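Local coordinates for putative oxidoreductase molybdopterin-binding subunit (Sulfolobus tokodaii, PDB 4ZOH), which probably serves as the catalytic subunit of an oxidoreductase of the aldehyde oxidase and xanthine dehydrogenase family, binding molybdenum with a pterin cytosine dinucleotide cofactor, at residues G277-N282 and S300-L305; R256-K261 and G296-T301; N177-Y182 and D197-E202; H189-N194 and P223-L228. All blocks are in the same frame, centred on the assembly; numbering follows the deposited sequence.

Interaction 1. Residues G277-N282 and S300-L305; sequences GTLIAN and STVRML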
# COMPACT_ATOMS: atom_id res chain seq x y z
N GLY A 277 -19.00 47.65 -21.84
CA GLY A 277 -17.59 47.64 -22.21
C GLY A 277 -17.08 46.25 -22.62
O GLY A 277 -17.83 45.41 -23.12
N THR A 278 -15.79 46.06 -22.42
CA THR A 278 -15.10 44.95 -22.99
C THR A 278 -14.41 44.19 -21.83
O THR A 278 -13.59 44.78 -21.08
CB THR A 278 -14.06 45.49 -23.99
OG1 THR A 278 -14.76 46.24 -25.00
CG2 THR A 278 -13.30 44.37 -24.63
N LEU A 279 -14.74 42.90 -21.70
CA LEU A 279 -14.02 41.99 -20.74
C LEU A 279 -12.97 41.18 -21.46
O LEU A 279 -13.31 40.37 -22.36
CB LEU A 279 -15.05 41.06 -20.04
CG LEU A 279 -14.44 40.03 -19.06
CD1 LEU A 279 -13.94 40.73 -17.78
CD2 LEU A 279 -15.41 38.90 -18.77
N ILE A 280 -11.70 41.34 -21.09
CA ILE A 280 -10.69 40.45 -21.66
C ILE A 280 -10.09 39.40 -20.66
O ILE A 280 -9.33 39.78 -19.71
CB ILE A 280 -9.54 41.24 -22.30
CG1 ILE A 280 -10.03 42.01 -23.54
CG2 ILE A 280 -8.47 40.27 -22.80
CD1 ILE A 280 -9.08 43.13 -23.94
N ALA A 281 -10.33 38.11 -20.92
CA ALA A 281 -9.84 37.01 -20.03
C ALA A 281 -8.69 36.25 -20.65
O ALA A 281 -8.70 35.98 -21.85
CB ALA A 281 -10.98 36.08 -19.68
N ASN A 282 -7.62 36.04 -19.87
CA ASN A 282 -6.42 35.38 -20.34
C ASN A 282 -6.46 33.85 -20.05
O ASN A 282 -6.30 33.41 -18.90
CB ASN A 282 -5.20 36.06 -19.73
CG ASN A 282 -3.92 35.57 -20.33
OD1 ASN A 282 -3.91 34.52 -20.92
ND2 ASN A 282 -2.82 36.28 -20.12
N SER A 300 -19.06 33.08 -16.10
CA SER A 300 -19.48 33.38 -14.72
C SER A 300 -19.16 34.83 -14.39
O SER A 300 -20.02 35.54 -13.85
CB SER A 300 -18.76 32.44 -13.76
OG SER A 300 -19.28 31.16 -13.95
N THR A 301 -17.95 35.29 -14.79
CA THR A 301 -17.57 36.65 -14.57
C THR A 301 -18.58 37.65 -15.21
O THR A 301 -19.09 38.56 -14.51
CB THR A 301 -16.22 36.92 -15.17
OG1 THR A 301 -15.27 36.01 -14.62
CG2 THR A 301 -15.78 38.38 -14.94
N VAL A 302 -18.88 37.47 -16.51
CA VAL A 302 -19.82 38.37 -17.20
C VAL A 302 -21.18 38.27 -16.54
O VAL A 302 -21.79 39.29 -16.20
CB VAL A 302 -20.00 38.15 -18.74
CG1 VAL A 302 -20.72 39.37 -19.37
CG2 VAL A 302 -18.66 38.02 -19.43
N ARG A 303 -21.67 37.07 -16.32
CA ARG A 303 -23.04 36.99 -15.90
C ARG A 303 -23.28 37.56 -14.48
O ARG A 303 -24.42 37.76 -14.09
CB ARG A 303 -23.59 35.58 -16.09
CG ARG A 303 -23.19 34.54 -15.06
CD ARG A 303 -23.19 33.17 -15.78
NE ARG A 303 -24.58 32.77 -15.95
CZ ARG A 303 -25.24 31.91 -15.18
NH1 ARG A 303 -24.64 31.25 -14.18
NH2 ARG A 303 -26.52 31.68 -15.45
N MET A 304 -22.22 37.81 -13.72
CA MET A 304 -22.40 38.25 -12.32
C MET A 304 -22.14 39.74 -12.16
O MET A 304 -22.40 40.26 -11.07
CB MET A 304 -21.53 37.46 -11.30
CG MET A 304 -21.80 35.97 -11.31
SD MET A 304 -23.46 35.47 -10.88
CE MET A 304 -23.43 36.08 -9.20
N LEU A 305 -21.58 40.38 -13.18
CA LEU A 305 -21.47 41.86 -13.29
C LEU A 305 -22.69 42.70 -12.84
O LEU A 305 -22.50 43.77 -12.34
CB LEU A 305 -21.16 42.27 -14.72
CG LEU A 305 -19.70 42.13 -15.16
CD1 LEU A 305 -19.51 42.47 -16.64
CD2 LEU A 305 -18.79 42.97 -14.32

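Interaction 2. Residues R256-K261 and G296-T301; sequences RDKKLK and GNVKST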
# COMPACT_ATOMS: atom_id res chain seq x y z
N ARG A 256 -7.89 33.56 -12.20
CA ARG A 256 -8.25 35.01 -12.30
C ARG A 256 -7.79 35.60 -13.68
O ARG A 256 -8.25 35.10 -14.68
CB ARG A 256 -7.72 35.84 -11.10
CG ARG A 256 -8.27 35.34 -9.76
CD ARG A 256 -9.75 35.61 -9.44
NE ARG A 256 -9.96 35.41 -7.97
CZ ARG A 256 -10.43 34.29 -7.39
NH1 ARG A 256 -10.85 33.25 -8.12
NH2 ARG A 256 -10.58 34.23 -6.06
N ASP A 257 -7.00 36.67 -13.66
CA ASP A 257 -6.35 37.25 -14.83
C ASP A 257 -7.42 37.71 -15.86
O ASP A 257 -7.51 37.13 -16.96
CB ASP A 257 -5.32 36.24 -15.46
CG ASP A 257 -4.26 36.95 -16.24
OD1 ASP A 257 -4.39 38.18 -16.29
OD2 ASP A 257 -3.26 36.36 -16.78
N LYS A 258 -8.27 38.65 -15.45
CA LYS A 258 -9.31 39.29 -16.28
C LYS A 258 -9.31 40.82 -16.15
O LYS A 258 -9.08 41.35 -15.07
CB LYS A 258 -10.69 38.73 -15.99
CG LYS A 258 -10.73 37.23 -16.06
CD LYS A 258 -12.07 36.70 -15.68
CE LYS A 258 -12.08 35.21 -16.00
NZ LYS A 258 -11.04 34.54 -15.12
N LYS A 259 -9.57 41.51 -17.26
CA LYS A 259 -9.54 42.98 -17.40
C LYS A 259 -10.91 43.48 -17.83
O LYS A 259 -11.49 42.94 -18.82
CB LYS A 259 -8.53 43.34 -18.50
CG LYS A 259 -8.01 44.78 -18.45
CD LYS A 259 -7.19 45.16 -19.68
CE LYS A 259 -5.75 45.22 -19.32
NZ LYS A 259 -5.07 45.97 -20.39
N LEU A 260 -11.46 44.48 -17.13
CA LEU A 260 -12.70 45.13 -17.61
C LEU A 260 -12.47 46.59 -18.00
O LEU A 260 -12.03 47.39 -17.15
CB LEU A 260 -13.84 45.04 -16.59
CG LEU A 260 -15.16 45.57 -17.09
CD1 LEU A 260 -15.76 44.62 -18.12
CD2 LEU A 260 -16.11 45.69 -15.90
N LYS A 261 -12.69 46.89 -19.30
CA LYS A 261 -12.78 48.28 -19.84
C LYS A 261 -14.24 48.59 -19.65
O LYS A 261 -15.10 47.90 -20.25
CB LYS A 261 -12.44 48.37 -21.33
CG LYS A 261 -11.21 47.56 -21.81
CD LYS A 261 -9.90 48.34 -21.73
CE LYS A 261 -8.75 47.70 -22.51
NZ LYS A 261 -8.94 47.84 -23.99
N GLY A 296 -15.64 28.33 -19.14
CA GLY A 296 -16.93 28.36 -18.40
C GLY A 296 -16.91 29.47 -17.32
O GLY A 296 -17.95 30.13 -17.05
N ASN A 297 -15.74 29.66 -16.72
CA ASN A 297 -15.51 30.72 -15.68
C ASN A 297 -15.63 32.16 -16.24
O ASN A 297 -16.13 33.06 -15.54
CB ASN A 297 -14.13 30.52 -15.02
CG ASN A 297 -14.07 29.25 -14.20
OD1 ASN A 297 -15.07 28.60 -13.98
ND2 ASN A 297 -12.91 28.91 -13.71
N VAL A 298 -15.19 32.36 -17.50
CA VAL A 298 -15.36 33.65 -18.18
C VAL A 298 -16.81 34.11 -18.21
O VAL A 298 -17.14 35.30 -17.94
CB VAL A 298 -14.68 33.67 -19.58
CG1 VAL A 298 -15.01 34.96 -20.32
CG2 VAL A 298 -13.16 33.51 -19.43
N LYS A 299 -17.66 33.17 -18.50
CA LYS A 299 -19.06 33.36 -18.52
C LYS A 299 -19.62 33.72 -17.15
O LYS A 299 -20.49 34.59 -17.07
CB LYS A 299 -19.73 32.13 -19.07
CG LYS A 299 -19.28 31.92 -20.53
CD LYS A 299 -19.96 30.70 -21.10
CE LYS A 299 -19.26 30.21 -22.34
NZ LYS A 299 -20.22 29.15 -22.81
N SER A 300 -19.06 33.08 -16.10
CA SER A 300 -19.48 33.38 -14.72
C SER A 300 -19.16 34.83 -14.39
O SER A 300 -20.02 35.54 -13.85
CB SER A 300 -18.76 32.44 -13.76
OG SER A 300 -19.28 31.16 -13.95
N THR A 301 -17.95 35.29 -14.79
CA THR A 301 -17.57 36.65 -14.57
C THR A 301 -18.58 37.65 -15.21
O THR A 301 -19.09 38.56 -14.51
CB THR A 301 -16.22 36.92 -15.17
OG1 THR A 301 -15.27 36.01 -14.62
CG2 THR A 301 -15.78 38.38 -14.94

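Interaction 3. Residues N177-Y182 and D197-E202; sequences NKLTFY and DFLGFE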
# COMPACT_ATOMS: atom_id res chain seq x y z
N ASN A 177 -4.39 -5.95 -16.71
CA ASN A 177 -5.80 -5.81 -17.04
C ASN A 177 -6.35 -4.44 -16.57
O ASN A 177 -7.15 -3.77 -17.26
CB ASN A 177 -6.62 -6.91 -16.34
CG ASN A 177 -8.13 -6.64 -16.41
OD1 ASN A 177 -8.68 -6.38 -17.50
ND2 ASN A 177 -8.81 -6.68 -15.26
N LYS A 178 -5.95 -4.05 -15.37
CA LYS A 178 -6.56 -2.91 -14.72
C LYS A 178 -5.51 -1.85 -14.29
O LYS A 178 -4.47 -2.18 -13.67
CB LYS A 178 -7.33 -3.48 -13.57
CG LYS A 178 -7.93 -2.49 -12.66
CD LYS A 178 -8.53 -3.38 -11.58
CE LYS A 178 -9.07 -2.59 -10.44
NZ LYS A 178 -9.76 -3.60 -9.58
N LEU A 179 -5.80 -0.60 -14.59
CA LEU A 179 -5.03 0.53 -14.08
C LEU A 179 -5.59 0.97 -12.73
O LEU A 179 -6.75 1.32 -12.64
CB LEU A 179 -5.11 1.74 -15.00
CG LEU A 179 -4.28 3.00 -14.66
CD1 LEU A 179 -2.83 2.73 -14.40
CD2 LEU A 179 -4.49 4.05 -15.75
N THR A 180 -4.76 0.96 -11.70
CA THR A 180 -5.16 1.68 -10.44
C THR A 180 -4.37 2.98 -10.38
O THR A 180 -3.16 2.94 -10.59
CB THR A 180 -4.93 0.81 -9.20
OG1 THR A 180 -5.73 -0.37 -9.34
CG2 THR A 180 -5.35 1.53 -7.95
N PHE A 181 -5.05 4.12 -10.18
CA PHE A 181 -4.45 5.48 -10.25
C PHE A 181 -4.80 6.28 -8.99
O PHE A 181 -6.01 6.56 -8.77
CB PHE A 181 -5.06 6.27 -11.46
CG PHE A 181 -4.17 7.41 -11.94
CD1 PHE A 181 -3.10 7.18 -12.79
CD2 PHE A 181 -4.41 8.73 -11.57
CE1 PHE A 181 -2.26 8.23 -13.23
CE2 PHE A 181 -3.61 9.78 -12.03
CZ PHE A 181 -2.54 9.54 -12.86
N TYR A 182 -3.79 6.64 -8.17
CA TYR A 182 -4.04 7.48 -6.97
C TYR A 182 -3.64 8.89 -7.37
O TYR A 182 -2.62 9.06 -8.00
CB TYR A 182 -3.19 7.09 -5.78
CG TYR A 182 -3.31 5.66 -5.29
CD1 TYR A 182 -4.03 5.37 -4.11
CD2 TYR A 182 -2.67 4.62 -5.98
CE1 TYR A 182 -4.06 4.08 -3.61
CE2 TYR A 182 -2.72 3.32 -5.49
CZ TYR A 182 -3.42 3.08 -4.33
OH TYR A 182 -3.49 1.81 -3.90
N ASP A 197 -11.49 8.18 -21.06
CA ASP A 197 -11.59 8.91 -22.31
C ASP A 197 -10.19 8.97 -22.95
O ASP A 197 -10.07 8.75 -24.15
CB ASP A 197 -12.12 10.35 -22.22
CG ASP A 197 -13.55 10.45 -21.81
OD1 ASP A 197 -14.33 9.46 -21.82
OD2 ASP A 197 -13.93 11.59 -21.46
N PHE A 198 -9.16 9.24 -22.19
CA PHE A 198 -7.86 9.42 -22.83
C PHE A 198 -7.20 8.10 -23.26
O PHE A 198 -6.53 8.05 -24.29
CB PHE A 198 -6.94 10.22 -21.95
CG PHE A 198 -5.54 10.37 -22.47
CD1 PHE A 198 -5.26 11.25 -23.54
CD2 PHE A 198 -4.51 9.70 -21.90
CE1 PHE A 198 -3.96 11.41 -24.00
CE2 PHE A 198 -3.18 9.88 -22.34
CZ PHE A 198 -2.93 10.70 -23.42
N LEU A 199 -7.41 7.03 -22.49
CA LEU A 199 -6.71 5.79 -22.70
C LEU A 199 -7.53 4.80 -23.49
O LEU A 199 -6.98 3.85 -23.96
CB LEU A 199 -6.26 5.18 -21.37
CG LEU A 199 -5.33 6.07 -20.49
CD1 LEU A 199 -5.02 5.39 -19.15
CD2 LEU A 199 -4.01 6.34 -21.13
N GLY A 200 -8.83 5.01 -23.60
CA GLY A 200 -9.67 4.15 -24.44
C GLY A 200 -10.03 2.82 -23.80
O GLY A 200 -10.28 1.84 -24.53
N PHE A 201 -10.03 2.73 -22.47
CA PHE A 201 -10.61 1.55 -21.84
C PHE A 201 -11.19 1.86 -20.44
O PHE A 201 -10.82 2.87 -19.81
CB PHE A 201 -9.60 0.37 -21.83
CG PHE A 201 -8.53 0.48 -20.77
CD1 PHE A 201 -8.52 -0.40 -19.71
CD2 PHE A 201 -7.58 1.50 -20.82
CE1 PHE A 201 -7.57 -0.28 -18.71
CE2 PHE A 201 -6.62 1.62 -19.83
CZ PHE A 201 -6.63 0.73 -18.76
N GLU A 202 -12.06 0.97 -19.98
CA GLU A 202 -12.94 1.25 -18.87
C GLU A 202 -12.37 0.69 -17.55
O GLU A 202 -12.86 1.05 -16.47
CB GLU A 202 -14.31 0.69 -19.17
CG GLU A 202 -14.36 -0.85 -19.19
CD GLU A 202 -15.78 -1.33 -19.37
OE1 GLU A 202 -16.64 -0.46 -19.63
OE2 GLU A 202 -16.07 -2.53 -19.21

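Interaction 4. Residues H189-N194 and P223-L228; sequences HYLRRN and PEEYAL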
# COMPACT_ATOMS: atom_id res chain seq x y z
N HIS A 189 -13.94 10.11 -9.34
CA HIS A 189 -14.84 9.60 -10.36
C HIS A 189 -14.69 10.39 -11.65
O HIS A 189 -14.69 9.77 -12.72
CB HIS A 189 -16.27 9.62 -9.82
CG HIS A 189 -16.38 9.08 -8.43
ND1 HIS A 189 -16.43 7.72 -8.16
CD2 HIS A 189 -16.45 9.70 -7.22
CE1 HIS A 189 -16.53 7.54 -6.84
NE2 HIS A 189 -16.55 8.72 -6.25
N TYR A 190 -14.46 11.70 -11.52
CA TYR A 190 -14.21 12.57 -12.67
C TYR A 190 -12.83 12.34 -13.31
O TYR A 190 -12.72 12.20 -14.53
CB TYR A 190 -14.41 14.05 -12.31
CG TYR A 190 -14.20 14.99 -13.46
CD1 TYR A 190 -14.98 14.90 -14.64
CD2 TYR A 190 -13.26 15.99 -13.36
CE1 TYR A 190 -14.76 15.78 -15.70
CE2 TYR A 190 -13.03 16.89 -14.39
CZ TYR A 190 -13.80 16.78 -15.55
OH TYR A 190 -13.51 17.67 -16.53
N LEU A 191 -11.80 12.21 -12.48
CA LEU A 191 -10.50 11.78 -12.98
C LEU A 191 -10.61 10.38 -13.67
O LEU A 191 -10.04 10.16 -14.70
CB LEU A 191 -9.42 11.83 -11.89
CG LEU A 191 -8.04 11.29 -12.27
CD1 LEU A 191 -7.54 12.26 -13.38
CD2 LEU A 191 -7.11 11.39 -11.08
N ARG A 192 -11.37 9.46 -13.12
CA ARG A 192 -11.50 8.22 -13.81
C ARG A 192 -12.11 8.40 -15.25
O ARG A 192 -11.58 7.83 -16.22
CB ARG A 192 -12.38 7.27 -13.03
CG ARG A 192 -12.38 5.90 -13.68
CD ARG A 192 -13.33 4.96 -12.98
NE ARG A 192 -13.71 3.97 -13.98
CZ ARG A 192 -14.71 4.13 -14.86
NH1 ARG A 192 -15.48 5.24 -14.84
NH2 ARG A 192 -14.95 3.16 -15.78
N ARG A 193 -13.19 9.19 -15.36
CA ARG A 193 -13.77 9.48 -16.65
C ARG A 193 -12.75 10.11 -17.59
O ARG A 193 -12.70 9.75 -18.75
CB ARG A 193 -14.99 10.33 -16.52
CG ARG A 193 -16.20 9.55 -16.11
CD ARG A 193 -17.45 10.44 -16.13
NE ARG A 193 -17.42 11.53 -15.11
CZ ARG A 193 -17.76 11.38 -13.81
NH1 ARG A 193 -18.09 10.20 -13.30
NH2 ARG A 193 -17.75 12.43 -13.00
N ASN A 194 -11.92 11.01 -17.09
CA ASN A 194 -10.90 11.62 -17.91
C ASN A 194 -9.88 10.57 -18.38
O ASN A 194 -9.47 10.58 -19.54
CB ASN A 194 -10.21 12.77 -17.20
CG ASN A 194 -11.13 13.98 -17.03
OD1 ASN A 194 -12.07 14.14 -17.81
ND2 ASN A 194 -10.87 14.84 -15.99
N PRO A 223 -1.65 17.58 -17.59
CA PRO A 223 -0.85 16.77 -18.56
C PRO A 223 -0.05 15.64 -17.90
O PRO A 223 -0.05 14.51 -18.44
CB PRO A 223 0.11 17.80 -19.20
CG PRO A 223 -0.54 19.16 -18.98
CD PRO A 223 -1.27 19.02 -17.62
N GLU A 224 0.55 15.90 -16.73
CA GLU A 224 1.34 14.89 -16.03
C GLU A 224 0.50 13.67 -15.62
O GLU A 224 0.99 12.52 -15.62
CB GLU A 224 1.99 15.49 -14.78
CG GLU A 224 2.98 16.60 -15.05
CD GLU A 224 2.32 17.96 -15.01
OE1 GLU A 224 1.24 18.10 -15.52
OE2 GLU A 224 2.89 18.90 -14.49
N GLU A 225 -0.77 13.89 -15.29
CA GLU A 225 -1.57 12.76 -14.90
C GLU A 225 -1.90 11.84 -16.09
O GLU A 225 -1.81 10.62 -15.99
CB GLU A 225 -2.88 13.22 -14.20
CG GLU A 225 -2.72 13.72 -12.73
CD GLU A 225 -3.98 14.46 -12.28
OE1 GLU A 225 -4.17 15.58 -12.71
OE2 GLU A 225 -4.79 13.96 -11.52
N TYR A 226 -2.37 12.43 -17.18
CA TYR A 226 -2.52 11.64 -18.47
C TYR A 226 -1.26 10.88 -18.86
O TYR A 226 -1.31 9.69 -19.17
CB TYR A 226 -2.94 12.57 -19.62
CG TYR A 226 -4.35 13.11 -19.50
CD1 TYR A 226 -5.44 12.25 -19.39
CD2 TYR A 226 -4.58 14.49 -19.52
CE1 TYR A 226 -6.72 12.69 -19.37
CE2 TYR A 226 -5.87 14.96 -19.52
CZ TYR A 226 -6.93 14.05 -19.46
OH TYR A 226 -8.20 14.52 -19.42
N ALA A 227 -0.13 11.55 -18.80
CA ALA A 227 1.13 10.93 -19.17
C ALA A 227 1.53 9.80 -18.23
O ALA A 227 1.97 8.72 -18.68
CB ALA A 227 2.25 11.96 -19.28
N LEU A 228 1.35 10.02 -16.93
CA LEU A 228 1.75 9.01 -15.94
C LEU A 228 0.93 7.75 -16.17
O LEU A 228 1.41 6.62 -16.13
CB LEU A 228 1.51 9.53 -14.49
CG LEU A 228 2.14 8.62 -13.45
CD1 LEU A 228 3.67 8.72 -13.51
CD2 LEU A 228 1.60 9.03 -12.05
O HOH W 1 -9.95 12.86 -21.15

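Interaction 1. Residues G277-N282 and S300-L305
Leu279 reaches across from its strand and lays its two terminal methyls against two successive residues of the facing helix, overlapping the methyls of Thr301 and Val302. The branch that does most of the work is CD2. It presses on CG2 of Val302 at 3.4 Å, a tighter approach than two carbons usually make, and it also meets CG2 of Thr301 at 3.9 Å. CD1, the other branch, comes no nearer than 4.1 Å to that same CG2 of Thr301. Both pairs of side chains meet at a slant. CG of Leu279 lies opposite the backbone N (chi1 178°), which carries the isobutyl fork toward the helix. On the helix, Thr301 presents its methyl to the leucine, and its OG1 is turned elsewhere, to the carbonyl of Gly335. The contact between the segments is therefore purely apolar, with no hydrogen bond across it, and all three touching residues are buried. The same hydrophobic layer goes on beyond the two segments, where Phe342 packs on Leu279, and Ile316 and Ala318 pack on Val302. In the fold, the contact joins the first two elements of a beta-alpha-beta unit: strand 272-282, helix 288-304 and strand 313-321. The two strands run parallel as neighbours in a mixed sheet, the helix lies against them through Thr301 and Val302, and helix 336-353 closes in beside it through Phe342 and Glu338.

Interaction 2. Residues R256-K261 and G296-T301
Lys258 leaves its strand with CB directed at helix 288-304 and runs as a nearly straight chain to CE, grazing Thr301 and then Val298. CG serves as a spacer, putting CD 3.4 Å from OG1 of Thr301 and 4.1 Å from the CG2 methyl of the same residue. One atom further on, CE lies 3.6 Å from OG1 of Thr301 and 4.0 Å from CG2 of Val298. These are contacts of the lysine's methylene groups; the hydroxyl itself has a hydrogen bond to the carbonyl of Gly335. The strand is irregular here: Asp257 and Lys258 both face Asn157 of strand 149-161, a G1 beta bulge. The last torsion then turns sharply (chi4 64°) and brings NZ back toward its own strand, where it donates to the carbonyl O of Arg256 at 2.9 Å. That donor stands above the carbonyl plane, 37° out of it. NZ also forms salt bridges with Glu294 and Glu338, and the two carboxylates would tend to keep the buried ammonium charged. A leucine in its place would probably leave Glu294 and Glu338 without their shared cation and the Arg256 carbonyl without this donor. Ala281 of the adjacent strand touches both Lys258 and Val298.

Interaction 3. Residues N177-Y182 and D197-E202
Leu179 meets the last turn of helix 188-199 and the loop that follows it: its CD2 methyl packs on CD1 of Leu199 at 3.7 Å, and its CB approaches CZ of Phe201 at 4.2 Å. The two leucine side chains cross at about a right angle, methyl against methyl. Phe201 comes in obliquely beside the loop that leads into the strand, so that CE1 lies 3.8 Å from the carbonyl O of Asn177 while the neighbouring CZ looks at Leu179. No hydrogen bond passes between the segments. A chi1 of -176° swings the fork of Leu179 away from its own backbone N and out toward the helix, whereas CG of Phe201 takes the crowded position between the backbone N and the carbonyl carbon (chi1 78°). The backbone carbonyl of Leu199 lies in the plane of the phenylalanine ring, at its edge. Between these two residues the chain leaves the helix at Gly200, with positive phi, and Phe201 after it again points toward the strand. Further out, Ala229 and Ala232 of helix 223-235 touch Leu179, and Ile204 packs on Leu199. Next to the contact, Lys178 makes salt bridges to Glu473 of its own chain and to Glu466 of the second subunit, another copy of this protein. Backbone bonds from Leu179 to Asn203 and Arg205 tie its strand to the one that follows the helix. The arrangement is a beta-alpha-beta crossover: strand 179-183, helix 188-199 and strand 204-207, with the two strands parallel and adjacent.

Interaction 4. Residues H189-N194 and P223-L228
Asn194 and Tyr226 meet at a slant, the amide plane turned 57° from that of the phenol ring. CB of Asn194 lies 3.5 Å from the hydroxyl OH of Tyr226, while the backbone carbonyl O of Asn194 sits at the ring edge, in the ring plane, 3.5 Å from CE1. One water joins the same two groups, donating to O of Asn194 at 2.8 Å and to OH of Tyr226 at 3.0 Å. The hydroxyl is also hydrogen-bonded to Asp289. Replacing this tyrosine with a phenylalanine would probably leave the water with one acceptor fewer and Asp289 without its hydroxyl partner. The Asn194 amide turns aside, its ND2 3.4 Å above one face of the Tyr190 ring, offset toward the rim. One turn back, Leu191 sets both methyls against the Glu225 carboxylate, CD2 3.5 Å and CD1 3.7 Å from OE2. That oxygen is hydrogen-bonded to Ser183, and OE1 to the backbone N of His222, so each oxygen of the buried carboxylate has a hydrogen-bond partner. Helices 188-199 and 223-235 thus pack side by side over strand 179-183, sharing Phe181 beneath Leu191 and Glu225, in an alpha/beta layer of helices on a mixed sheet.

Overall arrangement
The four contacts form two pairs within one molybdopterin cofactor-binding domain. Interactions 1 and 2, their centres 4 Å apart, share Ser300 and Thr301 and reach adjacent strands of one sheet; Ile280 N probably bonds to Lys259 O at 2.8 Å, and CB of Ala281 packs on CG2 of Val298 at 3.4 Å. Interactions 3 and 4, with centres 9 Å apart, share helix 188-199, and Arg192 NH2 probably bonds to Glu202 O at 3.1 Å. The pairs do not touch: interactions 2 and 4 approach to about 11 Å between nearest atoms. The side chains of Thr301 and Lys258 each lie about 13 Å from the molybdenum, outside the first shell of the probable active site.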